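Local coordinates for protein Cj0977 (PDB 3BNV) that is a sigma28-regulated, nonflagellar virulence protein of Campylobacter jejuni that adopts a hot-dog fold, its biochemical function being unknown, at residues Lys44-Ser49 / Glu107-Ala112; Tyr76-Ser81 / Arg121-Val126. All coordinates share one frame; numbering follows the deposited sequence.

Contact 1: Lys44-Ser49 / Glu107-Ala112; sequences KNYAKS and ELEAHA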
loop_
_atom_site.group_PDB
_atom_site.type_symbol
_atom_site.label_atom_id
_atom_site.label_comp_id
_atom_site.label_asym_id
_atom_site.label_seq_id
_atom_site.Cartn_x
_atom_site.Cartn_y
_atom_site.Cartn_z
ATOM N N LYS A 44 -5.361 18.788 14.709
ATOM C CA LYS A 44 -5.006 17.873 15.779
ATOM C C LYS A 44 -5.731 16.529 15.600
ATOM O O LYS A 44 -6.973 16.489 15.579
ATOM C CB LYS A 44 -5.403 18.490 17.115
ATOM C CG LYS A 44 -5.081 17.625 18.295
ATOM C CD LYS A 44 -3.596 17.424 18.404
ATOM C CE LYS A 44 -3.168 17.299 19.855
ATOM N NZ LYS A 44 -3.366 15.915 20.366
ATOM N N ASN A 45 -4.974 15.438 15.464
ATOM C CA ASN A 45 -5.581 14.104 15.430
ATOM C C ASN A 45 -6.457 13.868 14.222
ATOM O O ASN A 45 -7.319 12.986 14.239
ATOM C CB ASN A 45 -6.408 13.831 16.692
ATOM C CG ASN A 45 -5.544 13.402 17.881
ATOM O OD1 ASN A 45 -4.450 12.852 17.708
ATOM N ND2 ASN A 45 -6.034 13.653 19.086
ATOM N N TYR A 46 -6.249 14.647 13.170
ATOM C CA TYR A 46 -7.176 14.626 12.055
ATOM C C TYR A 46 -6.495 14.980 10.734
ATOM O O TYR A 46 -5.632 15.863 10.680
ATOM C CB TYR A 46 -8.335 15.588 12.321
ATOM C CG TYR A 46 -9.227 15.753 11.111
ATOM C CD1 TYR A 46 -9.049 16.813 10.219
ATOM C CD2 TYR A 46 -10.218 14.824 10.839
ATOM C CE1 TYR A 46 -9.857 16.950 9.115
ATOM C CE2 TYR A 46 -11.015 14.943 9.736
ATOM C CZ TYR A 46 -10.843 16.002 8.873
ATOM O OH TYR A 46 -11.671 16.088 7.767
ATOM N N ALA A 47 -6.896 14.294 9.666
ATOM C CA ALA A 47 -6.443 14.648 8.322
ATOM C C ALA A 47 -7.412 14.184 7.238
ATOM O O ALA A 47 -8.106 13.172 7.387
ATOM C CB ALA A 47 -5.062 14.094 8.063
ATOM N N LYS A 48 -7.454 14.929 6.143
ATOM C CA LYS A 48 -8.319 14.596 5.008
ATOM C C LYS A 48 -7.484 14.563 3.734
ATOM O O LYS A 48 -6.645 15.436 3.522
ATOM C CB LYS A 48 -9.414 15.645 4.873
ATOM C CG LYS A 48 -10.716 15.138 4.273
ATOM C CD LYS A 48 -11.750 16.276 4.098
ATOM C CE LYS A 48 -13.153 15.736 3.711
ATOM N NZ LYS A 48 -14.318 16.633 4.129
ATOM N N SER A 49 -7.671 13.556 2.892
ATOM C CA SER A 49 -6.873 13.502 1.660
ATOM C C SER A 49 -7.677 13.078 0.454
ATOM O O SER A 49 -8.812 12.635 0.577
ATOM C CB SER A 49 -5.641 12.613 1.837
ATOM O OG SER A 49 -5.965 11.246 1.724
ATOM N N GLU A 107 -11.856 9.774 -1.587
ATOM C CA GLU A 107 -11.801 10.782 -0.540
ATOM C C GLU A 107 -11.543 10.093 0.822
ATOM O O GLU A 107 -12.357 9.316 1.293
ATOM C CB GLU A 107 -13.102 11.577 -0.552
ATOM C CG GLU A 107 -13.324 12.281 -1.854
ATOM C CD GLU A 107 -14.623 13.119 -1.907
ATOM O OE1 GLU A 107 -15.502 12.781 -2.775
ATOM O OE2 GLU A 107 -14.738 14.102 -1.082
ATOM N N LEU A 108 -10.394 10.355 1.437
ATOM C CA LEU A 108 -10.057 9.704 2.701
ATOM C C LEU A 108 -10.146 10.655 3.904
ATOM O O LEU A 108 -9.791 11.819 3.806
ATOM C CB LEU A 108 -8.667 9.069 2.620
ATOM C CG LEU A 108 -8.412 8.168 1.409
ATOM C CD1 LEU A 108 -7.965 8.923 0.153
ATOM C CD2 LEU A 108 -7.388 7.095 1.729
ATOM N N GLU A 109 -10.643 10.152 5.026
ATOM C CA GLU A 109 -10.569 10.881 6.287
ATOM C C GLU A 109 -9.908 10.006 7.327
ATOM O O GLU A 109 -10.177 8.805 7.390
ATOM C CB GLU A 109 -11.940 11.290 6.803
ATOM C CG GLU A 109 -12.648 12.235 5.915
ATOM C CD GLU A 109 -13.992 12.647 6.470
ATOM O OE1 GLU A 109 -14.932 12.822 5.653
ATOM O OE2 GLU A 109 -14.117 12.804 7.709
ATOM N N ALA A 110 -9.061 10.610 8.149
ATOM C CA ALA A 110 -8.347 9.879 9.204
ATOM C C ALA A 110 -8.552 10.532 10.554
ATOM O O ALA A 110 -8.449 11.751 10.676
ATOM C CB ALA A 110 -6.854 9.817 8.875
ATOM N N HIS A 111 -8.845 9.732 11.570
ATOM C CA HIS A 111 -9.044 10.253 12.926
ATOM C C HIS A 111 -8.222 9.405 13.864
ATOM O O HIS A 111 -8.377 8.175 13.888
ATOM C CB HIS A 111 -10.492 10.150 13.332
ATOM C CG HIS A 111 -11.428 10.915 12.461
ATOM N ND1 HIS A 111 -11.864 12.185 12.776
ATOM C CD2 HIS A 111 -12.047 10.578 11.305
ATOM C CE1 HIS A 111 -12.694 12.609 11.836
ATOM N NE2 HIS A 111 -12.835 11.644 10.942
ATOM N N ALA A 112 -7.325 10.058 14.603
ATOM C CA ALA A 112 -6.427 9.385 15.529
ATOM C C ALA A 112 -7.105 9.276 16.874
ATOM O O ALA A 112 -7.641 10.245 17.361
ATOM C CB ALA A 112 -5.149 10.171 15.662
#

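Contact 2: Tyr76-Ser81 / Arg121-Val126; sequences YVAQAS and RDVKVV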
loop_
_atom_site.group_PDB
_atom_site.type_symbol
_atom_site.label_atom_id
_atom_site.label_comp_id
_atom_site.label_asym_id
_atom_site.label_seq_id
_atom_site.Cartn_x
_atom_site.Cartn_y
_atom_site.Cartn_z
ATOM N N TYR A 76 -0.749 7.251 4.006
ATOM C CA TYR A 76 -0.323 8.642 4.008
ATOM C C TYR A 76 -1.219 9.508 4.912
ATOM O O TYR A 76 -0.731 10.173 5.819
ATOM C CB TYR A 76 -0.232 9.118 2.566
ATOM C CG TYR A 76 0.296 10.500 2.315
ATOM C CD1 TYR A 76 -0.224 11.264 1.297
ATOM C CD2 TYR A 76 1.326 11.024 3.048
ATOM C CE1 TYR A 76 0.258 12.529 1.029
ATOM C CE2 TYR A 76 1.811 12.309 2.791
ATOM C CZ TYR A 76 1.272 13.051 1.783
ATOM O OH TYR A 76 1.737 14.319 1.504
ATOM N N VAL A 77 -2.522 9.490 4.700
ATOM C CA VAL A 77 -3.406 10.315 5.522
ATOM C C VAL A 77 -3.403 9.897 7.024
ATOM O O VAL A 77 -3.553 10.735 7.907
ATOM C CB VAL A 77 -4.833 10.422 4.945
ATOM C CG1 VAL A 77 -5.646 9.198 5.262
ATOM C CG2 VAL A 77 -5.523 11.589 5.512
ATOM N N ALA A 78 -3.211 8.621 7.329
ATOM C CA ALA A 78 -3.020 8.231 8.734
ATOM C C ALA A 78 -1.833 8.956 9.347
ATOM O O ALA A 78 -1.923 9.518 10.439
ATOM C CB ALA A 78 -2.799 6.738 8.874
ATOM N N GLN A 79 -0.696 8.925 8.666
ATOM C CA GLN A 79 0.456 9.617 9.200
ATOM C C GLN A 79 0.221 11.108 9.257
ATOM O O GLN A 79 0.658 11.752 10.186
ATOM C CB GLN A 79 1.716 9.309 8.411
ATOM C CG GLN A 79 2.141 7.853 8.476
ATOM C CD GLN A 79 3.590 7.691 8.125
ATOM O OE1 GLN A 79 4.455 8.109 8.881
ATOM N NE2 GLN A 79 3.873 7.113 6.973
ATOM N N ALA A 80 -0.503 11.672 8.295
ATOM C CA ALA A 80 -0.755 13.105 8.350
ATOM C C ALA A 80 -1.607 13.501 9.556
ATOM O O ALA A 80 -1.504 14.619 10.045
ATOM C CB ALA A 80 -1.377 13.569 7.101
ATOM N N SER A 81 -2.434 12.583 10.038
ATOM C CA SER A 81 -3.303 12.857 11.179
ATOM C C SER A 81 -2.521 13.015 12.472
ATOM O O SER A 81 -3.013 13.599 13.414
ATOM C CB SER A 81 -4.323 11.738 11.361
ATOM O OG SER A 81 -3.693 10.571 11.851
ATOM N N ARG A 121 0.146 5.264 18.264
ATOM C CA ARG A 121 -1.197 5.786 18.031
ATOM C C ARG A 121 -1.987 4.911 17.068
ATOM O O ARG A 121 -1.434 4.414 16.063
ATOM C CB ARG A 121 -1.097 7.163 17.386
ATOM C CG ARG A 121 -0.056 8.068 17.954
ATOM C CD ARG A 121 -0.498 8.629 19.301
ATOM N NE ARG A 121 -1.888 9.052 19.268
ATOM C CZ ARG A 121 -2.288 10.301 19.061
ATOM N NH1 ARG A 121 -1.412 11.271 18.874
ATOM N NH2 ARG A 121 -3.577 10.587 19.057
ATOM N N ASP A 122 -3.284 4.756 17.353
ATOM C CA ASP A 122 -4.211 4.039 16.448
ATOM C C ASP A 122 -5.001 5.060 15.633
ATOM O O ASP A 122 -5.561 5.995 16.177
ATOM C CB ASP A 122 -5.172 3.138 17.258
ATOM C CG ASP A 122 -4.431 2.134 18.148
ATOM O OD1 ASP A 122 -3.299 1.737 17.788
ATOM O OD2 ASP A 122 -4.968 1.734 19.214
ATOM N N VAL A 123 -5.050 4.873 14.330
ATOM C CA VAL A 123 -5.726 5.820 13.456
ATOM C C VAL A 123 -6.805 5.131 12.632
ATOM O O VAL A 123 -6.559 4.112 11.990
ATOM C CB VAL A 123 -4.712 6.483 12.517
ATOM C CG1 VAL A 123 -5.420 7.450 11.543
ATOM C CG2 VAL A 123 -3.635 7.193 13.328
ATOM N N LYS A 124 -8.006 5.688 12.665
ATOM C CA LYS A 124 -9.133 5.117 11.940
ATOM C C LYS A 124 -9.209 5.851 10.591
ATOM O O LYS A 124 -9.275 7.084 10.549
ATOM C CB LYS A 124 -10.398 5.297 12.789
ATOM C CG LYS A 124 -11.293 4.094 12.866
ATOM C CD LYS A 124 -11.698 3.636 11.433
ATOM C CE LYS A 124 -12.691 2.437 11.430
ATOM N NZ LYS A 124 -11.997 1.100 11.399
ATOM N N VAL A 125 -9.120 5.108 9.494
ATOM C CA VAL A 125 -9.192 5.701 8.163
ATOM C C VAL A 125 -10.407 5.160 7.398
ATOM O O VAL A 125 -10.733 3.971 7.491
ATOM C CB VAL A 125 -7.948 5.383 7.325
ATOM C CG1 VAL A 125 -7.913 6.248 6.073
ATOM C CG2 VAL A 125 -6.667 5.566 8.148
ATOM N N VAL A 126 -11.055 6.026 6.634
ATOM C CA VAL A 126 -12.254 5.654 5.915
ATOM C C VAL A 126 -12.124 6.266 4.526
ATOM O O VAL A 126 -11.643 7.387 4.403
ATOM C CB VAL A 126 -13.494 6.226 6.617
ATOM C CG1 VAL A 126 -13.895 7.511 5.984
ATOM C CG2 VAL A 126 -14.622 5.291 6.527
#

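Contact 1: Lys44-Ser49 / Glu107-Ala112
Five backbone hydrogen bonds zip Asn45-Ser49 to Leu108-Ala112 as neighbouring antiparallel strands, whose short axes approach to 4.7 Å. Ala47 with Ala110 and Ser49 with Leu108 are the hydrogen-bonded pairs, each donating and accepting once; Ala110 N reaches Ala47 O at 2.8 Å. At the end of the ladder Ala112 N donates to the carbonyl of Asn45, the residue just before strand 46-52, almost straight at the hydrogen (174°) although it sits above the carbonyl plane. Between these bonds, CA-H groups of Tyr46 and Lys48 lean on Ala110 O and Leu108 O.

The aromatic contact belongs to the face carrying Tyr46, Lys48, Glu109 and His111. With CG anti to the backbone N (chi1 172°), the Tyr46 ring lies beside that of His111, and His111 CE1 comes to the ring edge, 3.5 Å from Tyr46 CD2. The pairing is oblique, the planes inclined at 56°. Next along, the extended chains of Lys48 and Glu109 run side by side, CG to CG at 3.9 Å. Lys48 NZ stays 4.2 Å from Glu109 OE1, beyond a salt bridge, and any electrostatic gain is probably modest.

Ala47, Ser49, Leu108 and Ala110 occupy the other, buried face. There Leu108 CD1 rests 3.4 Å from the hydroxyl oxygen Ser49 OG, and helix 67-82 covers both residues. At the strand end the Ala112 methyl meets Asn45 OD1, whose polar partner is Arg121. With one face at least partly exposed and the other turned to helix 67-82, this pair belongs to the antiparallel sheet that curls round the central helix in the hot-dog fold.

Contact 2: Tyr76-Ser81 / Arg121-Val126
Val123 and Val125 stand up from strand 120-129 toward Val77, Ala78 and Ser81, where the central helix of the hot-dog fold is wrapped by its antiparallel sheet. Helix and strand cross at 131°, with short axes 8.7 Å apart at their closest. Ala78, whose side chain is a lone methyl, is the helix residue that comes nearest by backbone: its CA lies 6.0 Å from the CA of Val123.

The shapes interlock through the two valines. Val123 pushes its CG1 branch, anti to the backbone N (chi1 178°), into the shallow hollow between Ala78 and Ser81, coming to 3.8 Å from the CB of Ala78. In turn the Ala78 methyl is a low bump that sits between the valines, touching Val123 CG1 and, more loosely, Val125 CG2 at 4.1 Å. Val125 divides its two branches: CG2 turns to Ala78, while CG1 meets Val77 CG1 at 3.8 Å, the two side chains passing antiparallel to one another. All five touching residues are buried, and the cross-contact is entirely van der Waals.

Neighbours extend the same interface. Val77 also rests on Leu108 and Ala110 of the neighbouring strand 105-112 and on Ala47 and Ser49 of the strand beyond it, whereas Val123 continues onto Val141 of strand 132-143. On the helix side turned from the strand, Gln79 packs on Phe66 of the second subunit.

The one hydroxyl at this interface lies very close to Ala78 O of its own helix, too close for a bond length there to be trusted. Its flank is packed against both methyls of Val123, with Ser81 OG 3.6 Å from CG1 and 3.7 Å from CG2.

How the contacts relate
Contact 1 forms part of the sheet and contact 2 seats the helix on it, their centres about 6 Å apart. Strands 105-112 and 120-129 are neighbours, joined where Lys124 N meets His111 O at 2.8 Å, a probable hydrogen bond. Val77 bridges the layers: its CB lies 3.5 Å from Ser49 OG, and its carbonyl O is 3.6 Å from Ala110 CB. The side-chain tie between the contacts is a probable hydrogen bond of 2.8 Å between Asn45 OD1 and Arg121 NH2. Along the chain the four segments alternate, so helix 67-82 follows one strand of contact 1 and precedes the other, interleaving sheet and helix within the hot-dog core.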